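Local structure of protein ElaA (1XEB) at residues 3-17 and 44-56. The protein probably transfers an acyl group, such as acetyl, from acyl-coenzyme A to an amine, as a member of the GNAT superfamily. Residues are numbered along the deposited sequence; the frame is centred on the assembly and turned at random.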
loop_
_atom_site.group_PDB
_atom_site.type_symbol
_atom_site.label_atom_id
_atom_site.label_comp_id
_atom_site.label_asym_id
_atom_site.label_seq_id
_atom_site.Cartn_x
_atom_site.Cartn_y
_atom_site.Cartn_z
ATOM N N LEU A 3 -2.840 -13.725 -12.080
ATOM C CA LEU A 3 -1.550 -13.237 -11.590
ATOM C C LEU A 3 -0.969 -14.115 -10.484
ATOM O O LEU A 3 -1.666 -14.934 -9.890
ATOM C CB LEU A 3 -1.713 -11.829 -11.017
ATOM C CG LEU A 3 -2.386 -10.741 -11.853
ATOM C CD1 LEU A 3 -2.800 -9.582 -10.954
ATOM C CD2 LEU A 3 -1.438 -10.279 -12.938
ATOM N N ASP A 4 0.316 -13.922 -10.205
ATOM C CA ASP A 4 0.982 -14.650 -9.139
ATOM C C ASP A 4 1.210 -13.685 -7.987
ATOM O O ASP A 4 2.057 -12.788 -8.065
ATOM C CB ASP A 4 2.321 -15.222 -9.604
ATOM C CG ASP A 4 2.160 -16.507 -10.394
ATOM O OD1 ASP A 4 1.561 -17.469 -9.855
ATOM O OD2 ASP A 4 2.636 -16.557 -11.552
ATOM N N TRP A 5 0.443 -13.874 -6.920
ATOM C CA TRP A 5 0.552 -13.022 -5.754
ATOM C C TRP A 5 1.583 -13.492 -4.745
ATOM O O TRP A 5 1.783 -14.690 -4.531
ATOM C CB TRP A 5 -0.802 -12.895 -5.066
ATOM C CG TRP A 5 -1.768 -12.118 -5.864
ATOM C CD1 TRP A 5 -2.616 -12.592 -6.824
ATOM C CD2 TRP A 5 -2.003 -10.714 -5.774
ATOM N NE1 TRP A 5 -3.375 -11.565 -7.335
ATOM C CE2 TRP A 5 -3.017 -10.400 -6.704
ATOM C CE3 TRP A 5 -1.459 -9.688 -4.998
ATOM C CZ2 TRP A 5 -3.498 -9.102 -6.874
ATOM C CZ3 TRP A 5 -1.937 -8.395 -5.166
ATOM C CH2 TRP A 5 -2.947 -8.114 -6.095
ATOM N N THR A 6 2.236 -12.526 -4.114
ATOM C CA THR A 6 3.242 -12.832 -3.112
ATOM C C THR A 6 3.295 -11.758 -2.022
ATOM O O THR A 6 3.193 -10.558 -2.299
ATOM C CB THR A 6 4.638 -12.997 -3.766
ATOM O OG1 THR A 6 5.636 -12.963 -2.749
ATOM C CG2 THR A 6 4.910 -11.893 -4.771
ATOM N N CYS A 7 3.414 -12.196 -0.775
ATOM C CA CYS A 7 3.498 -11.262 0.344
ATOM C C CYS A 7 4.717 -11.635 1.154
ATOM O O CYS A 7 4.684 -12.579 1.938
ATOM C CB CYS A 7 2.266 -11.334 1.235
ATOM S SG CYS A 7 2.333 -10.064 2.514
ATOM N N LYS A 8 5.785 -10.875 0.976
ATOM C CA LYS A 8 7.020 -11.177 1.654
ATOM C C LYS A 8 7.469 -10.174 2.697
ATOM O O LYS A 8 7.169 -8.977 2.627
ATOM C CB LYS A 8 8.140 -11.342 0.617
ATOM C CG LYS A 8 7.879 -12.421 -0.430
ATOM C CD LYS A 8 8.958 -12.462 -1.538
ATOM C CE LYS A 8 10.320 -12.912 -1.022
ATOM N NZ LYS A 8 11.332 -13.079 -2.123
ATOM N N HIS A 9 8.206 -10.695 3.665
ATOM C CA HIS A 9 8.799 -9.897 4.720
ATOM C C HIS A 9 9.948 -9.213 3.975
ATOM O O HIS A 9 10.529 -9.802 3.056
ATOM C CB HIS A 9 9.338 -10.828 5.807
ATOM C CG HIS A 9 9.879 -10.123 7.004
ATOM N ND1 HIS A 9 11.051 -9.400 6.975
ATOM C CD2 HIS A 9 9.420 -10.047 8.276
ATOM C CE1 HIS A 9 11.293 -8.910 8.178
ATOM N NE2 HIS A 9 10.319 -9.289 8.986
ATOM N N HIS A 10 10.282 -7.986 4.352
ATOM C CA HIS A 10 11.351 -7.281 3.664
ATOM C C HIS A 10 12.701 -7.998 3.702
ATOM O O HIS A 10 13.494 -7.869 2.774
ATOM C CB HIS A 10 11.510 -5.875 4.240
ATOM C CG HIS A 10 12.152 -5.842 5.587
ATOM N ND1 HIS A 10 13.518 -5.809 5.757
ATOM C CD2 HIS A 10 11.617 -5.833 6.831
ATOM C CE1 HIS A 10 13.799 -5.778 7.048
ATOM N NE2 HIS A 10 12.663 -5.793 7.721
ATOM N N ALA A 11 12.965 -8.743 4.770
ATOM C CA ALA A 11 14.236 -9.441 4.901
ATOM C C ALA A 11 14.403 -10.561 3.883
ATOM O O ALA A 11 15.497 -11.088 3.721
ATOM C CB ALA A 11 14.375 -9.999 6.301
ATOM N N ASP A 12 13.311 -10.907 3.203
ATOM C CA ASP A 12 13.307 -11.964 2.203
ATOM C C ASP A 12 13.215 -11.455 0.763
ATOM O O ASP A 12 13.122 -12.243 -0.180
ATOM C CB ASP A 12 12.155 -12.932 2.483
ATOM C CG ASP A 12 12.332 -13.665 3.796
ATOM O OD1 ASP A 12 13.448 -14.181 4.023
ATOM O OD2 ASP A 12 11.375 -13.733 4.598
ATOM N N LEU A 13 13.240 -10.142 0.579
ATOM C CA LEU A 13 13.187 -9.603 -0.772
ATOM C C LEU A 13 14.469 -9.952 -1.545
ATOM O O LEU A 13 15.539 -10.124 -0.955
ATOM C CB LEU A 13 13.034 -8.077 -0.732
ATOM C CG LEU A 13 11.734 -7.467 -0.202
ATOM C CD1 LEU A 13 11.910 -5.991 0.038
ATOM C CD2 LEU A 13 10.622 -7.713 -1.192
ATOM N N THR A 14 14.348 -10.066 -2.863
ATOM C CA THR A 14 15.503 -10.309 -3.716
ATOM C C THR A 14 15.827 -8.936 -4.313
ATOM O O THR A 14 14.937 -8.073 -4.391
ATOM C CB THR A 14 15.177 -11.256 -4.883
ATOM O OG1 THR A 14 14.067 -10.725 -5.625
ATOM C CG2 THR A 14 14.840 -12.646 -4.368
ATOM N N LEU A 15 17.076 -8.724 -4.731
ATOM C CA LEU A 15 17.450 -7.444 -5.331
ATOM C C LEU A 15 16.492 -7.078 -6.473
ATOM O O LEU A 15 16.091 -5.925 -6.608
ATOM C CB LEU A 15 18.881 -7.485 -5.879
ATOM C CG LEU A 15 20.074 -7.617 -4.935
ATOM C CD1 LEU A 15 21.347 -7.653 -5.772
ATOM C CD2 LEU A 15 20.118 -6.447 -3.964
ATOM N N LYS A 16 16.119 -8.062 -7.286
ATOM C CA LYS A 16 15.212 -7.803 -8.408
ATOM C C LYS A 16 13.874 -7.212 -7.952
ATOM O O LYS A 16 13.428 -6.198 -8.482
ATOM C CB LYS A 16 14.960 -9.095 -9.195
ATOM C CG LYS A 16 16.229 -9.689 -9.828
ATOM C CD LYS A 16 16.422 -11.183 -9.503
ATOM C CE LYS A 16 16.747 -11.428 -8.013
ATOM N NZ LYS A 16 17.974 -10.693 -7.529
ATOM N N GLU A 17 13.250 -7.866 -6.972
ATOM C CA GLU A 17 11.967 -7.460 -6.398
ATOM C C GLU A 17 11.970 -6.041 -5.807
ATOM O O GLU A 17 11.101 -5.225 -6.128
ATOM C CB GLU A 17 11.553 -8.469 -5.312
ATOM C CG GLU A 17 11.026 -9.795 -5.852
ATOM C CD GLU A 17 10.937 -10.896 -4.798
ATOM O OE1 GLU A 17 10.254 -11.918 -5.056
ATOM O OE2 GLU A 17 11.560 -10.758 -3.721
ATOM N N ASP A 44 10.909 0.850 4.225
ATOM C CA ASP A 44 10.860 -0.379 3.450
ATOM C C ASP A 44 11.628 -1.564 3.989
ATOM O O ASP A 44 11.167 -2.693 3.858
ATOM C CB ASP A 44 11.306 -0.115 2.017
ATOM C CG ASP A 44 10.305 0.710 1.238
ATOM O OD1 ASP A 44 10.626 1.854 0.851
ATOM O OD2 ASP A 44 9.185 0.213 1.004
ATOM N N LEU A 45 12.789 -1.332 4.593
ATOM C CA LEU A 45 13.590 -2.447 5.120
ATOM C C LEU A 45 13.796 -2.405 6.637
ATOM O O LEU A 45 14.920 -2.537 7.114
ATOM C CB LEU A 45 14.964 -2.480 4.435
ATOM C CG LEU A 45 15.012 -2.176 2.940
ATOM C CD1 LEU A 45 16.478 -2.184 2.483
ATOM C CD2 LEU A 45 14.178 -3.197 2.157
ATOM N N VAL A 46 12.724 -2.218 7.393
ATOM C CA VAL A 46 12.838 -2.173 8.850
ATOM C C VAL A 46 11.731 -2.975 9.505
ATOM O O VAL A 46 10.705 -3.233 8.876
ATOM C CB VAL A 46 12.751 -0.729 9.383
ATOM C CG1 VAL A 46 13.973 0.071 8.928
ATOM C CG2 VAL A 46 11.435 -0.083 8.903
ATOM N N GLY A 47 11.949 -3.342 10.770
ATOM C CA GLY A 47 10.982 -4.115 11.531
ATOM C C GLY A 47 10.412 -5.274 10.735
ATOM O O GLY A 47 11.158 -6.123 10.232
ATOM N N ASP A 48 9.087 -5.314 10.619
ATOM C CA ASP A 48 8.438 -6.374 9.873
ATOM C C ASP A 48 7.651 -5.851 8.664
ATOM O O ASP A 48 6.644 -6.438 8.256
ATOM C CB ASP A 48 7.521 -7.197 10.789
ATOM C CG ASP A 48 8.300 -8.064 11.785
ATOM O OD1 ASP A 48 9.239 -8.785 11.368
ATOM O OD2 ASP A 48 7.958 -8.030 12.985
ATOM N N THR A 49 8.102 -4.754 8.079
ATOM C CA THR A 49 7.398 -4.248 6.920
ATOM C C THR A 49 7.238 -5.355 5.868
ATOM O O THR A 49 8.218 -6.018 5.486
ATOM C CB THR A 49 8.150 -3.106 6.274
ATOM O OG1 THR A 49 8.275 -2.032 7.202
ATOM C CG2 THR A 49 7.414 -2.630 5.053
ATOM N N HIS A 50 6.011 -5.574 5.405
ATOM C CA HIS A 50 5.809 -6.581 4.371
ATOM C C HIS A 50 5.546 -5.922 3.027
ATOM O O HIS A 50 5.246 -4.729 2.959
ATOM C CB HIS A 50 4.666 -7.538 4.740
ATOM C CG HIS A 50 5.094 -8.655 5.639
ATOM N ND1 HIS A 50 5.585 -8.441 6.905
ATOM C CD2 HIS A 50 5.146 -9.994 5.439
ATOM C CE1 HIS A 50 5.924 -9.598 7.448
ATOM N NE2 HIS A 50 5.669 -10.555 6.578
ATOM N N HIS A 51 5.685 -6.704 1.959
ATOM C CA HIS A 51 5.467 -6.202 0.615
ATOM C C HIS A 51 4.581 -7.162 -0.190
ATOM O O HIS A 51 4.969 -8.303 -0.477
ATOM C CB HIS A 51 6.820 -5.998 -0.074
ATOM C CG HIS A 51 7.734 -5.070 0.670
ATOM N ND1 HIS A 51 7.818 -3.720 0.394
ATOM C CD2 HIS A 51 8.553 -5.289 1.730
ATOM C CE1 HIS A 51 8.643 -3.149 1.255
ATOM N NE2 HIS A 51 9.101 -4.080 2.077
ATOM N N LEU A 52 3.384 -6.693 -0.535
ATOM C CA LEU A 52 2.440 -7.481 -1.305
ATOM C C LEU A 52 2.662 -7.166 -2.774
ATOM O O LEU A 52 2.650 -6.009 -3.182
ATOM C CB LEU A 52 1.003 -7.139 -0.908
ATOM C CG LEU A 52 -0.051 -7.924 -1.687
ATOM C CD1 LEU A 52 -0.011 -9.377 -1.249
ATOM C CD2 LEU A 52 -1.427 -7.327 -1.457
HETATM N N MSE A 53 2.869 -8.203 -3.569
HETATM C CA MSE A 53 3.137 -8.019 -4.986
HETATM C C MSE A 53 2.328 -8.972 -5.866
HETATM O O MSE A 53 2.085 -10.119 -5.504
HETATM C CB MSE A 53 4.629 -8.237 -5.261
HETATM C CG MSE A 53 5.568 -7.328 -4.487
HETATM SE SE MSE A 53 7.442 -7.921 -4.538
HETATM C CE MSE A 53 7.929 -7.190 -6.237
ATOM N N ALA A 54 1.906 -8.467 -7.019
ATOM C CA ALA A 54 1.166 -9.253 -7.995
ATOM C C ALA A 54 1.988 -9.162 -9.280
ATOM O O ALA A 54 2.220 -8.070 -9.809
ATOM C CB ALA A 54 -0.228 -8.682 -8.201
ATOM N N TRP A 55 2.446 -10.320 -9.754
ATOM C CA TRP A 55 3.262 -10.412 -10.964
ATOM C C TRP A 55 2.583 -11.093 -12.160
ATOM O O TRP A 55 1.681 -11.914 -11.995
ATOM C CB TRP A 55 4.540 -11.177 -10.653
ATOM C CG TRP A 55 5.485 -10.474 -9.760
ATOM C CD1 TRP A 55 5.394 -10.336 -8.411
ATOM C CD2 TRP A 55 6.719 -9.862 -10.149
ATOM N NE1 TRP A 55 6.504 -9.681 -7.927
ATOM C CE2 TRP A 55 7.332 -9.379 -8.977
ATOM C CE3 TRP A 55 7.367 -9.678 -11.377
ATOM C CZ2 TRP A 55 8.565 -8.723 -8.996
ATOM C CZ3 TRP A 55 8.594 -9.026 -11.394
ATOM C CH2 TRP A 55 9.179 -8.557 -10.216
ATOM N N ARG A 56 3.037 -10.746 -13.364
ATOM C CA ARG A 56 2.535 -11.341 -14.600
ATOM C C ARG A 56 3.597 -11.194 -15.683
ATOM O O ARG A 56 3.921 -10.078 -16.106
ATOM C CB ARG A 56 1.247 -10.667 -15.072
ATOM C CG ARG A 56 0.483 -11.469 -16.142
ATOM C CD ARG A 56 -0.525 -10.609 -16.901
ATOM N NE ARG A 56 0.134 -9.596 -17.734
ATOM C CZ ARG A 56 -0.483 -8.561 -18.302
ATOM N NH1 ARG A 56 0.203 -7.698 -19.041
ATOM N NH2 ARG A 56 -1.785 -8.380 -18.129
#
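His9, the last residue of strand 4-9, and His10, opening the 3-10 turn after it, clasp the turn that leads into strand 50-56. CG of His9 stands anti to the backbone N (chi1 -175°), which swings the ring to the turn; NE2 donates in its plane to the anti lone pair of Asp48 OD1 (2.7 Å), while ND1 accepts from Ala11 N, fixing the ring's rotation. Its edge points toward the face of His50, an offset edge-to-face pair with planes 72° apart, and His9 CA sits 3.7 Å from the centroid of that ring. His50 ND1 donates to Asp48 O. CG of His10 sits between its backbone N and carbonyl carbon (chi1 74°), laying one ring face against Leu45 and Val46; NE2 reaches Gly47 O at 2.9 Å from above the carbonyl plane. Six backbone bonds join the strands, antiparallel neighbours in the GNAT sheet connected through helix 15-32. Ala54 CB lies 3.3 Å from the centroid of Trp5's six-membered ring, over one face; Arg99 makes a cation-pi contact with the same indole. On the other sheet face, Thr6 CG2 lies beside Met53 CB across the strands, while helix residue Glu17 meets Met53 CE and Trp55 CZ2. Lys8 NZ, 2.8 Å from Glu17 OE2, also donates to Asp12 O, linking strand, 3-10 turn and helix start; the imidazole bonds hold turn 46-49.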